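PDB 5A95: putative retaining b-glycosidase from Saccharophagus degradans, which probably hydrolyses mixed-linkage beta-1,3-1,4-glucans with retention of configuration, as a licheninase of glycoside hydrolase family 5, subfamily 26. Local coordinates for residues F187-T192 and F230-D235; D140-G145 and P155-T160; S237-A242 and W278-D283. The protein carries 1 engineered substitution. All blocks are in the same frame, centred on the assembly; numbering follows the deposited sequence.

Contact 1: F187-T192 and F230-D235; sequences FNEPTT and FNWAYD. With BGC (beta-D-glucopyranose), chain D.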
loop_
_atom_site.group_PDB
_atom_site.type_symbol
_atom_site.label_atom_id
_atom_site.label_comp_id
_atom_site.label_asym_id
_atom_site.label_seq_id
_atom_site.Cartn_x
_atom_site.Cartn_y
_atom_site.Cartn_z
ATOM N N PHE A 187 -8.343 -11.954 11.535
ATOM C CA PHE A 187 -6.938 -12.188 11.185
ATOM C C PHE A 187 -6.448 -13.357 12.029
ATOM O O PHE A 187 -6.176 -13.201 13.221
ATOM C CB PHE A 187 -6.089 -10.945 11.426
ATOM C CG PHE A 187 -4.694 -11.070 10.872
ATOM C CD1 PHE A 187 -3.708 -11.724 11.585
ATOM C CD2 PHE A 187 -4.364 -10.508 9.653
ATOM C CE1 PHE A 187 -2.419 -11.841 11.060
ATOM C CE2 PHE A 187 -3.105 -10.625 9.133
ATOM C CZ PHE A 187 -2.134 -11.293 9.830
ATOM N N ASN A 188 -6.313 -14.527 11.398
ATOM C CA ASN A 188 -6.019 -15.793 12.074
ATOM C C ASN A 188 -5.000 -15.693 13.222
ATOM O O ASN A 188 -5.308 -15.939 14.391
ATOM C CB ASN A 188 -5.588 -16.778 11.006
ATOM C CG ASN A 188 -4.967 -18.052 11.533
ATOM O OD1 ASN A 188 -5.522 -18.769 12.346
ATOM N ND2 ASN A 188 -3.780 -18.361 11.004
ATOM N N GLU A 189 -3.741 -15.391 12.893
ATOM C CA GLU A 189 -2.653 -15.482 13.873
ATOM C C GLU A 189 -1.739 -14.276 13.854
ATOM O O GLU A 189 -0.712 -14.260 13.128
ATOM C CB GLU A 189 -1.860 -16.789 13.726
ATOM C CG GLU A 189 -2.588 -17.960 14.366
ATOM C CD GLU A 189 -1.868 -19.276 14.291
ATOM O OE1 GLU A 189 -0.999 -19.422 13.427
ATOM O OE2 GLU A 189 -2.231 -20.176 15.073
ATOM N N PRO A 190 -2.052 -13.286 14.703
ATOM C CA PRO A 190 -1.129 -12.181 14.885
ATOM C C PRO A 190 0.180 -12.673 15.506
ATOM O O PRO A 190 0.173 -13.378 16.512
ATOM C CB PRO A 190 -1.877 -11.266 15.842
ATOM C CG PRO A 190 -3.324 -11.616 15.617
ATOM C CD PRO A 190 -3.277 -13.102 15.489
ATOM N N THR A 191 1.297 -12.252 14.895
ATOM C CA THR A 191 2.619 -12.522 15.419
ATOM C C THR A 191 3.624 -11.595 14.769
ATOM O O THR A 191 3.481 -11.258 13.584
ATOM C CB THR A 191 3.082 -13.989 15.239
ATOM O OG1 THR A 191 4.410 -14.101 15.765
ATOM C CG2 THR A 191 3.081 -14.424 13.775
ATOM N N THR A 192 4.644 -11.188 15.522
ATOM C CA THR A 192 5.762 -10.490 14.918
ATOM C C THR A 192 7.017 -11.346 14.827
ATOM O O THR A 192 8.065 -10.848 14.434
ATOM C CB THR A 192 6.116 -9.217 15.677
ATOM O OG1 THR A 192 6.528 -9.590 16.995
ATOM C CG2 THR A 192 4.959 -8.248 15.661
ATOM N N PHE A 230 -1.587 -11.600 20.339
ATOM C CA PHE A 230 -0.241 -11.920 19.857
ATOM C C PHE A 230 0.194 -13.326 20.239
ATOM O O PHE A 230 -0.567 -14.136 20.796
ATOM C CB PHE A 230 0.764 -10.858 20.351
ATOM C CG PHE A 230 0.418 -9.431 19.962
ATOM C CD1 PHE A 230 -0.126 -9.129 18.735
ATOM C CD2 PHE A 230 0.696 -8.390 20.827
ATOM C CE1 PHE A 230 -0.405 -7.819 18.365
ATOM C CE2 PHE A 230 0.422 -7.092 20.466
ATOM C CZ PHE A 230 -0.127 -6.816 19.257
ATOM N N ASN A 231 1.437 -13.653 19.856
ATOM C CA ASN A 231 1.989 -14.989 20.030
ATOM C C ASN A 231 1.130 -16.031 19.322
ATOM O O ASN A 231 0.840 -17.092 19.862
ATOM C CB ASN A 231 2.163 -15.332 21.525
ATOM C CG ASN A 231 3.004 -16.579 21.754
ATOM O OD1 ASN A 231 3.692 -17.065 20.857
ATOM N ND2 ASN A 231 2.876 -17.160 22.937
ATOM N N TRP A 232 0.797 -15.740 18.072
ATOM C CA TRP A 232 -0.011 -16.616 17.235
ATOM C C TRP A 232 -1.390 -16.881 17.859
ATOM O O TRP A 232 -1.806 -18.034 18.056
ATOM C CB TRP A 232 0.699 -17.931 16.916
ATOM C CG TRP A 232 1.915 -17.839 16.024
ATOM C CD1 TRP A 232 1.933 -18.130 14.691
ATOM C CD2 TRP A 232 3.251 -17.511 16.387
ATOM N NE1 TRP A 232 3.211 -18.004 14.191
ATOM C CE2 TRP A 232 4.045 -17.641 15.209
ATOM C CE3 TRP A 232 3.874 -17.173 17.581
ATOM C CZ2 TRP A 232 5.411 -17.372 15.191
ATOM C CZ3 TRP A 232 5.236 -16.902 17.553
ATOM C CH2 TRP A 232 5.989 -17.008 16.374
ATOM N N ALA A 233 -2.103 -15.799 18.168
ATOM C CA ALA A 233 -3.450 -15.877 18.727
ATOM C C ALA A 233 -3.456 -16.669 20.020
ATOM O O ALA A 233 -4.349 -17.448 20.273
ATOM C CB ALA A 233 -4.446 -16.477 17.713
ATOM N N TYR A 234 -2.506 -16.399 20.889
ATOM C CA TYR A 234 -2.419 -17.076 22.165
ATOM C C TYR A 234 -2.618 -16.169 23.370
ATOM O O TYR A 234 -3.218 -16.584 24.358
ATOM C CB TYR A 234 -1.115 -17.898 22.269
ATOM C CG TYR A 234 -1.121 -18.779 23.472
ATOM C CD1 TYR A 234 -1.926 -19.916 23.532
ATOM C CD2 TYR A 234 -0.343 -18.474 24.572
ATOM C CE1 TYR A 234 -1.975 -20.682 24.668
ATOM C CE2 TYR A 234 -0.369 -19.274 25.716
ATOM C CZ TYR A 234 -1.214 -20.381 25.750
ATOM O OH TYR A 234 -1.308 -21.174 26.887
ATOM N N ASP A 235 -2.156 -14.929 23.305
ATOM C CA ASP A 235 -2.173 -14.045 24.476
ATOM C C ASP A 235 -3.307 -13.023 24.401
ATOM O O ASP A 235 -3.218 -12.029 23.669
ATOM C CB ASP A 235 -0.815 -13.336 24.630
ATOM C CG ASP A 235 -0.736 -12.480 25.895
ATOM O OD1 ASP A 235 -1.632 -12.588 26.755
ATOM O OD2 ASP A 235 0.252 -11.727 26.022
HETATM C C2 BGC D . -1.225 -22.241 11.389
HETATM C C3 BGC D . -1.679 -23.374 10.470
HETATM C C4 BGC D . -0.662 -24.519 10.536
HETATM C C5 BGC D . -0.462 -24.948 11.976
HETATM C C6 BGC D . 0.511 -26.094 12.113
HETATM C C1 BGC D . -0.734 -22.706 12.757
HETATM O O1 BGC D . 0.109 -21.771 13.382
HETATM O O2 BGC D . -2.303 -21.242 11.512
HETATM O O3 BGC D . -1.875 -22.806 9.136
HETATM O O4 BGC D . -0.984 -25.682 9.759
HETATM O O5 BGC D . 0.104 -23.831 12.654
HETATM O O6 BGC D . 0.733 -26.232 13.517
#

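Contact 2: D140-G145 and P155-T160; sequences DWHSIG and PMYDTT. With BGC (beta-D-glucopyranose), chain D; BGC (beta-D-glucopyranose), chain B.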
loop_
_atom_site.group_PDB
_atom_site.type_symbol
_atom_site.label_atom_id
_atom_site.label_comp_id
_atom_site.label_asym_id
_atom_site.label_seq_id
_atom_site.Cartn_x
_atom_site.Cartn_y
_atom_site.Cartn_z
ATOM N N ASP A 140 -12.502 -17.439 8.256
ATOM C CA ASP A 140 -11.211 -17.068 8.835
ATOM C C ASP A 140 -10.317 -16.505 7.735
ATOM O O ASP A 140 -10.013 -17.174 6.754
ATOM C CB ASP A 140 -10.628 -18.334 9.483
ATOM C CG ASP A 140 -9.125 -18.366 9.574
ATOM O OD1 ASP A 140 -8.468 -17.337 9.743
ATOM O OD2 ASP A 140 -8.578 -19.495 9.461
ATOM N N TRP A 141 -9.946 -15.232 7.874
ATOM C CA TRP A 141 -8.957 -14.653 6.977
ATOM C C TRP A 141 -7.583 -15.129 7.474
ATOM O O TRP A 141 -7.040 -14.659 8.490
ATOM C CB TRP A 141 -9.103 -13.140 6.988
ATOM C CG TRP A 141 -8.181 -12.383 6.047
ATOM C CD1 TRP A 141 -7.294 -11.399 6.406
ATOM C CD2 TRP A 141 -8.095 -12.498 4.620
ATOM N NE1 TRP A 141 -6.665 -10.901 5.299
ATOM C CE2 TRP A 141 -7.140 -11.554 4.192
ATOM C CE3 TRP A 141 -8.731 -13.291 3.651
ATOM C CZ2 TRP A 141 -6.826 -11.366 2.840
ATOM C CZ3 TRP A 141 -8.405 -13.099 2.302
ATOM C CH2 TRP A 141 -7.454 -12.169 1.913
ATOM N N HIS A 142 -7.083 -16.133 6.785
ATOM C CA HIS A 142 -6.058 -17.000 7.353
ATOM C C HIS A 142 -4.658 -16.520 6.974
ATOM O O HIS A 142 -3.989 -17.066 6.092
ATOM C CB HIS A 142 -6.296 -18.442 6.952
ATOM C CG HIS A 142 -5.555 -19.418 7.784
ATOM N ND1 HIS A 142 -6.046 -19.905 8.965
ATOM C CD2 HIS A 142 -4.335 -19.979 7.621
ATOM C CE1 HIS A 142 -5.176 -20.749 9.478
ATOM N NE2 HIS A 142 -4.128 -20.813 8.683
ATOM N N SER A 143 -4.218 -15.502 7.690
ATOM C CA SER A 143 -2.879 -14.996 7.600
ATOM C C SER A 143 -2.175 -15.195 8.946
ATOM O O SER A 143 -2.795 -15.469 9.977
ATOM C CB SER A 143 -2.903 -13.529 7.169
ATOM O OG SER A 143 -1.587 -13.000 7.045
ATOM N N ILE A 144 -0.850 -15.100 8.912
ATOM C CA ILE A 144 0.033 -15.290 10.058
ATOM C C ILE A 144 1.097 -14.220 9.941
ATOM O O ILE A 144 1.879 -14.235 8.967
ATOM C CB ILE A 144 0.702 -16.684 10.072
ATOM C CG1 ILE A 144 -0.335 -17.802 10.007
ATOM C CG2 ILE A 144 1.567 -16.802 11.326
ATOM C CD1 ILE A 144 0.239 -19.194 10.087
ATOM N N GLY A 145 1.124 -13.275 10.878
ATOM C CA GLY A 145 2.077 -12.202 10.837
ATOM C C GLY A 145 1.520 -10.925 11.427
ATOM O O GLY A 145 0.622 -10.975 12.293
ATOM N N PRO A 155 4.902 -16.431 2.403
ATOM C CA PRO A 155 4.118 -15.790 1.323
ATOM C C PRO A 155 2.688 -16.286 1.106
ATOM O O PRO A 155 1.843 -15.544 0.610
ATOM C CB PRO A 155 5.001 -15.977 0.080
ATOM C CG PRO A 155 6.384 -16.183 0.613
ATOM C CD PRO A 155 6.242 -16.852 1.945
ATOM N N MET A 156 2.366 -17.503 1.535
ATOM C CA MET A 156 0.991 -17.960 1.370
ATOM C C MET A 156 0.002 -17.113 2.197
ATOM O O MET A 156 -1.206 -17.069 1.887
ATOM C CB MET A 156 0.832 -19.443 1.690
ATOM C CG MET A 156 1.036 -19.822 3.155
ATOM S SD MET A 156 0.729 -21.589 3.447
ATOM C CE MET A 156 2.227 -22.286 2.807
ATOM N N TYR A 157 0.530 -16.440 3.218
ATOM C CA TYR A 157 -0.226 -15.610 4.097
ATOM C C TYR A 157 -0.176 -14.126 3.746
ATOM O O TYR A 157 -0.794 -13.290 4.413
ATOM C CB TYR A 157 0.300 -15.788 5.524
ATOM C CG TYR A 157 0.327 -17.237 5.950
ATOM C CD1 TYR A 157 -0.813 -18.033 5.903
ATOM C CD2 TYR A 157 1.492 -17.806 6.401
ATOM C CE1 TYR A 157 -0.748 -19.384 6.259
ATOM C CE2 TYR A 157 1.564 -19.139 6.781
ATOM C CZ TYR A 157 0.441 -19.938 6.701
ATOM O OH TYR A 157 0.502 -21.270 7.052
ATOM N N ASP A 158 0.577 -13.763 2.717
ATOM C CA ASP A 158 0.846 -12.361 2.413
ATOM C C ASP A 158 -0.427 -11.616 2.044
ATOM O O ASP A 158 -1.229 -12.090 1.254
ATOM C CB ASP A 158 1.837 -12.262 1.242
ATOM C CG ASP A 158 2.325 -10.850 1.003
ATOM O OD1 ASP A 158 2.777 -10.235 1.956
ATOM O OD2 ASP A 158 2.306 -10.353 -0.116
ATOM N N THR A 159 -0.578 -10.428 2.632
ATOM C CA THR A 159 -1.722 -9.600 2.386
ATOM C C THR A 159 -1.356 -8.152 2.663
ATOM O O THR A 159 -0.197 -7.830 2.969
ATOM C CB THR A 159 -2.977 -10.096 3.179
ATOM O OG1 THR A 159 -4.145 -9.350 2.780
ATOM C CG2 THR A 159 -2.807 -10.011 4.696
ATOM N N THR A 160 -2.325 -7.273 2.509
ATOM C CA THR A 160 -2.172 -5.858 2.823
ATOM C C THR A 160 -3.387 -5.434 3.633
ATOM O O THR A 160 -4.413 -6.122 3.666
ATOM C CB THR A 160 -2.123 -4.988 1.556
ATOM O OG1 THR A 160 -3.359 -5.127 0.837
ATOM C CG2 THR A 160 -0.951 -5.344 0.669
HETATM C C2 BGC D . -1.225 -22.241 11.389
HETATM C C3 BGC D . -1.679 -23.374 10.470
HETATM C C4 BGC D . -0.662 -24.519 10.536
HETATM C C5 BGC D . -0.462 -24.948 11.976
HETATM C C6 BGC D . 0.511 -26.094 12.113
HETATM C C1 BGC D . -0.734 -22.706 12.757
HETATM O O1 BGC D . 0.109 -21.771 13.382
HETATM O O2 BGC D . -2.303 -21.242 11.512
HETATM O O3 BGC D . -1.875 -22.806 9.136
HETATM O O4 BGC D . -0.984 -25.682 9.759
HETATM O O5 BGC D . 0.104 -23.831 12.654
HETATM O O6 BGC D . 0.733 -26.232 13.517
HETATM C C2 BGC B . -0.113 -27.180 8.100
HETATM C C3 BGC B . 0.626 -27.168 6.774
HETATM C C4 BGC B . -0.079 -26.289 5.765
HETATM C C5 BGC B . -0.347 -24.901 6.347
HETATM C C6 BGC B . -1.246 -24.050 5.487
HETATM C C1 BGC B . -0.246 -25.736 8.551
HETATM O O2 BGC B . 0.659 -27.955 9.013
HETATM O O3 BGC B . 0.668 -28.507 6.266
HETATM O O4 BGC B . 0.752 -26.147 4.617
HETATM O O5 BGC B . -1.007 -25.025 7.593
HETATM O O6 BGC B . -1.462 -22.793 6.121
#

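Contact 3: S237-A242 and W278-D283; sequences SPIKKA and WGFAAD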
loop_
_atom_site.group_PDB
_atom_site.type_symbol
_atom_site.label_atom_id
_atom_site.label_comp_id
_atom_site.label_asym_id
_atom_site.label_seq_id
_atom_site.Cartn_x
_atom_site.Cartn_y
_atom_site.Cartn_z
ATOM N N SER A 237 -4.288 -11.544 27.283
ATOM C CA SER A 237 -4.189 -10.750 28.504
ATOM C C SER A 237 -4.308 -9.229 28.331
ATOM O O SER A 237 -4.847 -8.585 29.216
ATOM C CB SER A 237 -2.961 -11.133 29.329
ATOM O OG SER A 237 -1.759 -10.822 28.679
ATOM N N PRO A 238 -3.852 -8.643 27.193
ATOM C CA PRO A 238 -4.034 -7.180 27.079
ATOM C C PRO A 238 -5.482 -6.679 27.154
ATOM O O PRO A 238 -5.697 -5.500 27.382
ATOM C CB PRO A 238 -3.419 -6.847 25.726
ATOM C CG PRO A 238 -2.369 -7.915 25.541
ATOM C CD PRO A 238 -3.049 -9.163 26.070
ATOM N N ILE A 239 -6.463 -7.544 26.918
ATOM C CA ILE A 239 -7.862 -7.110 26.919
ATOM C C ILE A 239 -8.398 -6.787 28.307
ATOM O O ILE A 239 -9.478 -6.228 28.407
ATOM C CB ILE A 239 -8.795 -8.112 26.223
ATOM C CG1 ILE A 239 -9.077 -9.342 27.094
ATOM C CG2 ILE A 239 -8.267 -8.481 24.837
ATOM C CD1 ILE A 239 -10.049 -10.303 26.462
ATOM N N LYS A 240 -7.681 -7.122 29.373
ATOM C CA LYS A 240 -8.206 -6.813 30.707
ATOM C C LYS A 240 -8.400 -5.313 30.843
ATOM O O LYS A 240 -9.482 -4.835 31.254
ATOM C CB LYS A 240 -7.294 -7.344 31.818
ATOM C CG LYS A 240 -7.269 -8.861 31.823
ATOM C CD LYS A 240 -6.356 -9.366 32.897
ATOM C CE LYS A 240 -6.250 -10.873 32.886
ATOM N NZ LYS A 240 -5.226 -11.353 33.840
ATOM N N LYS A 241 -7.373 -4.543 30.503
ATOM C CA LYS A 241 -7.512 -3.095 30.589
ATOM C C LYS A 241 -7.672 -2.381 29.270
ATOM O O LYS A 241 -8.060 -1.207 29.256
ATOM C CB LYS A 241 -6.382 -2.474 31.387
ATOM C CG LYS A 241 -6.401 -2.885 32.856
ATOM C CD LYS A 241 -7.683 -2.466 33.585
ATOM C CE LYS A 241 -7.559 -2.634 35.094
ATOM N NZ LYS A 241 -8.112 -3.951 35.515
ATOM N N ALA A 242 -7.425 -3.087 28.170
ATOM C CA ALA A 242 -7.597 -2.476 26.846
ATOM C C ALA A 242 -8.369 -3.379 25.904
ATOM O O ALA A 242 -7.907 -3.734 24.812
ATOM C CB ALA A 242 -6.260 -2.077 26.258
ATOM N N TRP A 278 -5.155 -16.857 28.281
ATOM C CA TRP A 278 -6.359 -16.734 27.438
ATOM C C TRP A 278 -7.666 -17.128 28.100
ATOM O O TRP A 278 -8.691 -16.549 27.785
ATOM C CB TRP A 278 -6.176 -17.471 26.104
ATOM C CG TRP A 278 -5.929 -18.953 26.259
ATOM C CD1 TRP A 278 -4.726 -19.592 26.478
ATOM C CD2 TRP A 278 -6.921 -19.991 26.259
ATOM N NE1 TRP A 278 -4.924 -20.946 26.595
ATOM C CE2 TRP A 278 -6.259 -21.220 26.479
ATOM C CE3 TRP A 278 -8.308 -20.000 26.090
ATOM C CZ2 TRP A 278 -6.942 -22.434 26.500
ATOM C CZ3 TRP A 278 -8.977 -21.200 26.101
ATOM C CH2 TRP A 278 -8.302 -22.389 26.335
ATOM N N GLY A 279 -7.657 -18.159 28.933
ATOM C CA GLY A 279 -8.904 -18.681 29.442
ATOM C C GLY A 279 -9.694 -17.711 30.308
ATOM O O GLY A 279 -10.919 -17.775 30.311
ATOM N N PHE A 280 -9.017 -16.798 30.987
ATOM C CA PHE A 280 -9.679 -15.805 31.800
ATOM C C PHE A 280 -10.676 -15.024 30.950
ATOM O O PHE A 280 -11.683 -14.519 31.464
ATOM C CB PHE A 280 -8.668 -14.820 32.434
ATOM C CG PHE A 280 -8.158 -13.837 31.434
ATOM C CD1 PHE A 280 -7.086 -14.163 30.593
ATOM C CD2 PHE A 280 -8.852 -12.639 31.212
ATOM C CE1 PHE A 280 -6.720 -13.317 29.567
ATOM C CE2 PHE A 280 -8.513 -11.824 30.178
ATOM C CZ PHE A 280 -7.444 -12.147 29.360
ATOM N N ALA A 281 -10.405 -14.884 29.658
ATOM C CA ALA A 281 -11.273 -14.062 28.806
ATOM C C ALA A 281 -12.700 -14.576 28.801
ATOM O O ALA A 281 -13.645 -13.784 28.695
ATOM C CB ALA A 281 -10.710 -13.983 27.399
ATOM N N ALA A 282 -12.859 -15.890 28.926
ATOM C CA ALA A 282 -14.176 -16.524 28.861
ATOM C C ALA A 282 -15.063 -16.192 30.062
ATOM O O ALA A 282 -16.259 -16.483 30.037
ATOM C CB ALA A 282 -14.007 -18.027 28.719
ATOM N N ASP A 283 -14.489 -15.586 31.099
ATOM C CA ASP A 283 -15.279 -15.112 32.237
ATOM C C ASP A 283 -16.103 -13.886 31.844
ATOM O O ASP A 283 -17.099 -13.586 32.476
ATOM C CB ASP A 283 -14.360 -14.707 33.401
ATOM C CG ASP A 283 -13.528 -15.852 33.950
ATOM O OD1 ASP A 283 -13.878 -17.009 33.727
ATOM O OD2 ASP A 283 -12.499 -15.568 34.623
#

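Contact 1: F187-T192 and F230-D235
Thr191 lies across one face of the Trp232 indole with both of its branches. Its methyl CG2 stands over the five-membered ring, 3.7 Å from the ring's centroid and 18° off the normal, a CH-pi contact. OG1 sits over the six-membered ring, well off the centre of the indole as a whole, 3.4 Å from Trp232 CH2, while it is hydrogen-bonded to Met193 N. Both reach the indole because Thr191 turns OG1 opposite its own N (chi1 178°), which puts CG2 between N and the carbonyl carbon. At the edge of the indole, near its plane, Glu189 OE1 lies 3.4 Å from Trp232 CD1, and NE1 is bonded to Gln153.

Backbone ties the loops as well: Trp232 N donates to Pro190 O at 2.9 Å. Trp232 is the middle one of three residues, Asn231 to Ala233, with left-handed helical angles. Asn188-Glu189-Pro190 is the Asn-Glu-Pro signature of family 5, set after the fourth strand of the (beta/alpha)8 barrel, and its glutamate probably serves as the acid/base, as in relatives. In this complex Glu189 OE1 accepts from O1 of the chain D glucose at 2.6 Å, and OE2 is held by His254. Asn188 ND2 points almost straight (170°) at O2 of the same sugar, 3.3 Å away, and is also bonded to Ser143 O; Arg103 holds its OD1.

Ala233 CB rests 3.5 Å from Asn188 O and packs on Pro190 CD. With alanine replacing Trp232, Thr191 would probably lose the surface it lies on, Gln153 its indole partner and Glu189 OE1 the ring edge beside it. Pro190 CB meets the edge of the Phe230 ring, 4.0 Å from CD1.

Contact 2: D140-G145 and P155-T160
Ile144 and Tyr157 run side by side in apolar contact, with Ile144 CD1 standing over one face of the tyrosine ring, displaced toward its rim, 3.5 Å from Tyr157 CZ. Met156 CG covers the opposite face over its centre, so the phenol is clamped flat. The Tyr157 ring also lies alongside His142, where Tyr157 CD1 meets His142 O at 3.3 Å, edge on. That carbonyl and Ile144 N are buried with no polar partner in the model.

One hydrogen bond joins the two segments: Ser143 OG gives its proton to Tyr157 O at 2.8 Å, with the hydroxyl rotated opposite the backbone N (chi1 -179°) to meet it. Residues 140-145 end the third strand of the (beta/alpha)8 barrel, and 155-160 form the loop into helix 161-174, whose N-cap is Thr160. His142, the centre of an inverse gamma turn, comes just after strand residues 140-141, where strand 136-144 is interrupted.

The polar ends of both aromatics turn to the bound glucan. His142 NE2 donates to O3 of the chain D glucose at 3.0 Å, nearly straight at 170°. Its ND1 donates to the syn lone pair of Asp140 OD2, 2.6 Å away and close to the ring plane, which settles the imidazole's rotation. Tyr157 OH shares a 2.7 Å hydrogen bond with O6 of the chain B glucose. Farther from the sugars, Thr159 OG1 touches the edge of the Trp141 indole while bonding to Glu163, and Trp141 NE1 bonds to Thr164. Tyr36 of the second subunit packs on Tyr157, and Lys162 of that subunit forms a salt bridge with Asp158.

Contact 3: S237-A242 and W278-D283
Segments 237-242 and 278-283, both largely helical in their backbone angles, face each other without a single hydrogen bond across, their alpha carbons coming closest between Ser237 and Trp278 at 6.5 Å. Phe280 carries most of the contact. Lys240 lays its extended chain across the ring: CE sits over the centre of one face, 3.6 Å from Phe280 CD2, and NZ continues outward above the same face, 4.6 Å from the centroid and 12° off the normal, a cation-pi pair. Ala281 CB lies over the other face, toward the rim.

Along the edge, Ile239 CG1 meets Phe280 CZ at 4.0 Å. Its chi1 of 76° wedges CG1 between N and the carbonyl carbon and sends CD1 on to Ala281 CB, 3.9 Å away. Ser237 brings its backbone CA to within 3.6 Å of Phe280 CZ, while its OG is bonded to Asp235.

In the fold, this joins the turn after helix 230-233 to the chain leaving helix 267-279, on the barrel's outer side. Apolar on the Ile239-Ala281 side and charged at the Lys240 end, the junction implies that the lysine shields the phenyl face with methylenes while its exposed ammonium can probably stay hydrated.

Overall arrangement
Contacts 1 and 2, with centres 12 Å apart, build neighbouring parts of the glucan-binding cleft, and both touch the chain D glucose. They also meet directly, through probable backbone hydrogen bonds from Thr191 N to Gly145 O and from Asn188 N to Trp141 O, both 3.0 Å. Contact 3 lies away from the sugar, its centre 25 Å from that of contact 2 and 14 Å from that of contact 1. It meets contact 1 through Tyr234 CE1 and Trp278 CD1, 3.5 Å apart, so the chain of neighbours runs from the cleft to the barrel's outer surface.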